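Local coordinates for SIR4-interacting protein SIF2 (Saccharomyces cerevisiae, PDB 1R5M) that antagonizes telomeric silencing in yeast, belongs to the SET3 corepressor complex and may recruit SIR4 to sites away from telomeres, at residues A[302-307]-A[312-317]; A[133-136]-A[140-143]. All blocks are in the same frame, centred on the assembly; numbering follows the deposited sequence.

Interaction 1: A[302-307]-A[312-317]; sequences KVISCS and VRLWSL
Lys-302 meets Leu-314 through the aliphatic root of its side chain: its CB lies 4.2 Å from Leu-314 CD1, while the ammonium end leads off. Leu-317 CD1 rests instead against the backbone of Lys-302, at CA. At Val-303, an antiparallel hydrogen-bonded pair with Trp-315 begins. Val-303 O receives Trp-315 N at 2.8 Å, and Val-303 CG2 rests against Trp-315 CB at 3.8 Å. On the other face of the sheet, Ile-304 runs its CG1 branch anti to the backbone N (chi1 -172°), which carries CD1 across to Val-312 CG1 at 3.7 Å, while Leu-314 CD1 reaches Ile-304 CB. Tyr-345 of the following blade covers both Ile-304 and Val-312.

Ser-305 pairs with Arg-313 by two backbone bonds and also makes the only side-chain hydrogen bond between the two segments. Its OG sits between the backbone N and the carbonyl carbon (chi1 56°), which turns it to the edge of the Trp-315 indole, where it accepts NE1-H at 3.0 Å, in the ring plane and almost straight at 176°. His-288 NE2 bonds to the same OG, so Trp, Ser and His form the polar chain familiar from the structural tetrad of WD repeats. A phenylalanine in place of Trp-315 has no NE1-H, and Ser-305 OG would probably be left with one of its two partners and the ring less fixed in its rotation. Cys-306 completes the walk, its CB 4.2 Å from Val-312 CG2.

The chemistry implies a division of labour: aliphatic branches fill one face of this buried WD 6 hairpin, whereas the other combines the packing of Val-303 with a two-partner hydroxyl that helps hold the rotation of the indole.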
loop_
_atom_site.group_PDB
_atom_site.type_symbol
_atom_site.label_atom_id
_atom_site.label_comp_id
_atom_site.label_asym_id
_atom_site.label_seq_id
_atom_site.Cartn_x
_atom_site.Cartn_y
_atom_site.Cartn_z
ATOM N N LYS A 302 5.067 -11.525 -13.648
ATOM C CA LYS A 302 3.697 -11.043 -13.774
ATOM C C LYS A 302 3.416 -9.894 -12.818
ATOM O O LYS A 302 4.117 -9.717 -11.824
ATOM C CB LYS A 302 2.704 -12.172 -13.460
ATOM C CG LYS A 302 2.882 -13.448 -14.272
ATOM C CD LYS A 302 1.870 -14.505 -13.840
ATOM C CE LYS A 302 2.135 -15.841 -14.517
ATOM N NZ LYS A 302 3.445 -16.427 -14.103
ATOM N N VAL A 303 2.392 -9.110 -13.141
ATOM C CA VAL A 303 1.947 -8.019 -12.285
ATOM C C VAL A 303 0.427 -8.083 -12.290
ATOM O O VAL A 303 -0.178 -8.597 -13.233
ATOM C CB VAL A 303 2.416 -6.620 -12.771
ATOM C CG1 VAL A 303 3.925 -6.504 -12.618
ATOM C CG2 VAL A 303 2.004 -6.380 -14.210
ATOM N N ILE A 304 -0.185 -7.596 -11.220
ATOM C CA ILE A 304 -1.634 -7.618 -11.109
ATOM C C ILE A 304 -2.101 -6.230 -10.706
ATOM O O ILE A 304 -1.423 -5.526 -9.955
ATOM C CB ILE A 304 -2.085 -8.693 -10.081
ATOM C CG1 ILE A 304 -3.606 -8.852 -10.115
ATOM C CG2 ILE A 304 -1.603 -8.329 -8.681
ATOM C CD1 ILE A 304 -4.095 -10.093 -9.380
ATOM N N SER A 305 -3.251 -5.830 -11.230
ATOM C CA SER A 305 -3.791 -4.513 -10.937
ATOM C C SER A 305 -5.299 -4.550 -10.762
ATOM O O SER A 305 -5.963 -5.478 -11.220
ATOM C CB SER A 305 -3.449 -3.550 -12.079
ATOM O OG SER A 305 -3.924 -4.050 -13.323
ATOM N N CYS A 306 -5.832 -3.551 -10.069
ATOM C CA CYS A 306 -7.275 -3.438 -9.911
ATOM C C CYS A 306 -7.617 -1.973 -10.135
ATOM O O CYS A 306 -6.780 -1.081 -9.941
ATOM C CB CYS A 306 -7.764 -3.967 -8.556
ATOM S SG CYS A 306 -7.025 -3.263 -7.101
ATOM N N SER A 307 -8.851 -1.719 -10.542
ATOM C CA SER A 307 -9.232 -0.373 -10.915
ATOM C C SER A 307 -10.636 0.058 -10.537
ATOM O O SER A 307 -11.457 -0.743 -10.088
ATOM C CB SER A 307 -9.043 -0.262 -12.437
ATOM O OG SER A 307 -9.750 0.813 -13.020
ATOM N N VAL A 312 -10.026 -6.758 -12.068
ATOM C CA VAL A 312 -8.742 -7.193 -11.545
ATOM C C VAL A 312 -8.091 -7.829 -12.763
ATOM O O VAL A 312 -8.685 -8.701 -13.403
ATOM C CB VAL A 312 -8.900 -8.253 -10.438
ATOM C CG1 VAL A 312 -7.531 -8.726 -9.975
ATOM C CG2 VAL A 312 -9.677 -7.670 -9.268
ATOM N N ARG A 313 -6.886 -7.385 -13.099
ATOM C CA ARG A 313 -6.202 -7.914 -14.268
ATOM C C ARG A 313 -4.801 -8.408 -13.959
ATOM O O ARG A 313 -4.020 -7.722 -13.298
ATOM C CB ARG A 313 -6.154 -6.842 -15.361
ATOM C CG ARG A 313 -7.543 -6.408 -15.818
ATOM C CD ARG A 313 -7.512 -5.249 -16.800
ATOM N NE ARG A 313 -8.860 -4.739 -17.039
ATOM C CZ ARG A 313 -9.522 -4.874 -18.182
ATOM N NH1 ARG A 313 -8.960 -5.499 -19.210
ATOM N NH2 ARG A 313 -10.753 -4.391 -18.295
ATOM N N LEU A 314 -4.503 -9.613 -14.436
ATOM C CA LEU A 314 -3.195 -10.238 -14.249
ATOM C C LEU A 314 -2.489 -10.163 -15.598
ATOM O O LEU A 314 -3.022 -10.622 -16.616
ATOM C CB LEU A 314 -3.360 -11.698 -13.813
ATOM C CG LEU A 314 -2.073 -12.496 -13.595
ATOM C CD1 LEU A 314 -1.310 -11.941 -12.397
ATOM C CD2 LEU A 314 -2.422 -13.959 -13.366
ATOM N N TRP A 315 -1.290 -9.589 -15.597
ATOM C CA TRP A 315 -0.526 -9.391 -16.823
ATOM C C TRP A 315 0.758 -10.208 -16.873
ATOM O O TRP A 315 1.415 -10.403 -15.855
ATOM C CB TRP A 315 -0.170 -7.906 -16.969
ATOM C CG TRP A 315 -1.298 -6.946 -16.653
ATOM C CD1 TRP A 315 -1.667 -6.482 -15.419
ATOM C CD2 TRP A 315 -2.164 -6.308 -17.595
ATOM N NE1 TRP A 315 -2.707 -5.584 -15.540
ATOM C CE2 TRP A 315 -3.029 -5.461 -16.866
ATOM C CE3 TRP A 315 -2.293 -6.368 -18.990
ATOM C CZ2 TRP A 315 -4.008 -4.678 -17.486
ATOM C CZ3 TRP A 315 -3.266 -5.592 -19.603
ATOM C CH2 TRP A 315 -4.109 -4.759 -18.853
ATOM N N SER A 316 1.114 -10.665 -18.071
ATOM C CA SER A 316 2.326 -11.451 -18.282
ATOM C C SER A 316 3.419 -10.624 -18.951
ATOM O O SER A 316 3.211 -10.066 -20.029
ATOM C CB SER A 316 2.018 -12.668 -19.160
ATOM O OG SER A 316 3.211 -13.286 -19.624
ATOM N N LEU A 317 4.582 -10.533 -18.316
ATOM C CA LEU A 317 5.691 -9.795 -18.913
ATOM C C LEU A 317 6.336 -10.636 -20.014
ATOM O O LEU A 317 6.755 -10.108 -21.042
ATOM C CB LEU A 317 6.744 -9.434 -17.856
ATOM C CG LEU A 317 6.501 -8.139 -17.074
ATOM C CD1 LEU A 317 5.259 -8.271 -16.201
ATOM C CD2 LEU A 317 7.723 -7.833 -16.222
#

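Interaction 2: A[133-136]-A[140-143]; sequences RLWN and ALLN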
loop_
_atom_site.group_PDB
_atom_site.type_symbol
_atom_site.label_atom_id
_atom_site.label_comp_id
_atom_site.label_asym_id
_atom_site.label_seq_id
_atom_site.Cartn_x
_atom_site.Cartn_y
_atom_site.Cartn_z
ATOM N N ARG A 133 5.962 10.171 13.337
ATOM C CA ARG A 133 6.572 9.696 14.573
ATOM C C ARG A 133 7.091 8.291 14.317
ATOM O O ARG A 133 6.476 7.513 13.574
ATOM C CB ARG A 133 5.579 9.716 15.741
ATOM C CG ARG A 133 5.359 11.129 16.255
ATOM C CD ARG A 133 4.396 11.257 17.429
ATOM N NE ARG A 133 4.332 12.678 17.763
ATOM C CZ ARG A 133 4.841 13.226 18.861
ATOM N NH1 ARG A 133 5.438 12.483 19.784
ATOM N NH2 ARG A 133 4.832 14.544 18.989
ATOM N N LEU A 134 8.244 7.991 14.909
ATOM C CA LEU A 134 8.907 6.702 14.762
ATOM C C LEU A 134 8.815 5.957 16.082
ATOM O O LEU A 134 9.138 6.512 17.134
ATOM C CB LEU A 134 10.376 6.923 14.393
ATOM C CG LEU A 134 11.257 5.682 14.286
ATOM C CD1 LEU A 134 10.816 4.837 13.095
ATOM C CD2 LEU A 134 12.704 6.104 14.132
ATOM N N TRP A 135 8.390 4.700 16.019
ATOM C CA TRP A 135 8.215 3.887 17.220
ATOM C C TRP A 135 8.839 2.502 17.102
ATOM O O TRP A 135 9.034 1.989 16.002
ATOM C CB TRP A 135 6.722 3.684 17.512
ATOM C CG TRP A 135 5.839 4.873 17.254
ATOM C CD1 TRP A 135 5.392 5.323 16.039
ATOM C CD2 TRP A 135 5.272 5.744 18.237
ATOM N NE1 TRP A 135 4.579 6.419 16.210
ATOM C CE2 TRP A 135 4.488 6.700 17.549
ATOM C CE3 TRP A 135 5.348 5.810 19.634
ATOM C CZ2 TRP A 135 3.785 7.710 18.213
ATOM C CZ3 TRP A 135 4.650 6.815 20.295
ATOM C CH2 TRP A 135 3.878 7.751 19.582
ATOM N N ASN A 136 9.138 1.896 18.248
ATOM C CA ASN A 136 9.664 0.538 18.262
ATOM C C ASN A 136 8.431 -0.370 18.274
ATOM O O ASN A 136 7.342 0.069 18.643
ATOM C CB ASN A 136 10.517 0.292 19.510
ATOM C CG ASN A 136 10.938 -1.162 19.648
ATOM O OD1 ASN A 136 10.355 -1.925 20.432
ATOM N ND2 ASN A 136 11.941 -1.560 18.878
ATOM N N ALA A 140 7.603 1.984 22.224
ATOM C CA ALA A 140 8.453 3.110 22.612
ATOM C C ALA A 140 8.657 4.139 21.503
ATOM O O ALA A 140 8.951 3.786 20.360
ATOM C CB ALA A 140 9.810 2.598 23.089
ATOM N N LEU A 141 8.499 5.416 21.844
ATOM C CA LEU A 141 8.715 6.484 20.872
ATOM C C LEU A 141 10.223 6.602 20.654
ATOM O O LEU A 141 10.996 6.688 21.614
ATOM C CB LEU A 141 8.160 7.812 21.394
ATOM C CG LEU A 141 8.394 9.030 20.495
ATOM C CD1 LEU A 141 7.606 8.884 19.192
ATOM C CD2 LEU A 141 7.962 10.288 21.232
ATOM N N LEU A 142 10.637 6.602 19.393
ATOM C CA LEU A 142 12.049 6.688 19.043
ATOM C C LEU A 142 12.477 8.052 18.522
ATOM O O LEU A 142 13.578 8.519 18.808
ATOM C CB LEU A 142 12.381 5.643 17.979
ATOM C CG LEU A 142 12.112 4.187 18.358
ATOM C CD1 LEU A 142 12.321 3.295 17.150
ATOM C CD2 LEU A 142 13.037 3.776 19.495
ATOM N N ASN A 143 11.608 8.698 17.756
ATOM C CA ASN A 143 11.977 9.980 17.175
ATOM C C ASN A 143 10.730 10.672 16.641
ATOM O O ASN A 143 9.739 10.016 16.328
ATOM C CB ASN A 143 12.945 9.725 16.013
ATOM C CG ASN A 143 13.975 10.823 15.841
ATOM O OD1 ASN A 143 13.805 11.939 16.323
ATOM N ND2 ASN A 143 15.054 10.506 15.128
#
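Leu-141 lays its CD1 methyl over one face of the Trp-135 indole, a CH-pi contact 3.7 Å from the centroid of the six-membered ring and only 9° off its normal. Leu-141 CG, anti to the backbone N (chi1 177°), carries the isobutyl end toward the ring, and a chi2 of 67° sets CD1 over it; Leu-141 CB adds to the cover beside the outer rim of the ring, near Trp-135 CZ3. The other methyl, Leu-141 CD2, turns to Arg-133 and touches NH1 at the edge of the guanidinium, 3.6 Å away, so one leucine spans an aromatic face and a cationic edge.

The backbone bonds explain how these side chains are brought together. Asn-136 N gives its hydrogen to Ala-140 O at 2.8 Å beside the turn, and Leu-134 N reaches Asn-143 O at 2.9 Å. Between them Leu-134 O is shared: Leu-142 N binds it at 2.7 Å, and Asn-143 N only weakly at 3.4 Å. Two residues thus face one, which makes a classic beta bulge with Leu-142 in its first position. It lies in the hairpin of strands 132-136 and 141-145, the third and the outermost, fourth, strand of a propeller blade; with Ala-140, Leu-141 and Leu-142 exposed, 140-143 forms part of the blade's outer edge.

Leu-142 of the bulge also makes apolar contacts. Its CB packs on Leu-134 CG at 3.9 Å, and Leu-142 CD1 reaches over the peptide between Trp-135 and Asn-136.

The polar ends look elsewhere: Arg-133 NE makes a salt bridge with Glu-131, Asn-136 OD1 bonds to Thr-138 OG1, and Trp-135 NE1 is engaged by Thr-125 OG1 on the neighbouring strand.

Interactions 1 and 2 sample two blades of one eight-repeat propeller, the blade of WD 6 and the blade that carries WD 2, four repeats apart and therefore on opposite sides of its centre. Their centres are 36 Å apart and their nearest atoms about 27 Å, so they do not touch. In their respective blades they sit at successive strand pairs: interaction 1 joins the second strand to the third and is buried, whereas interaction 2 joins the third to the exposed fourth. The third-strand tryptophan serves both levels, its indole nitrogen bonding inward to a second-strand hydroxyl in each blade, while 140-143 adds the outward packing over a ring face. Neither contact involves a bound ligand.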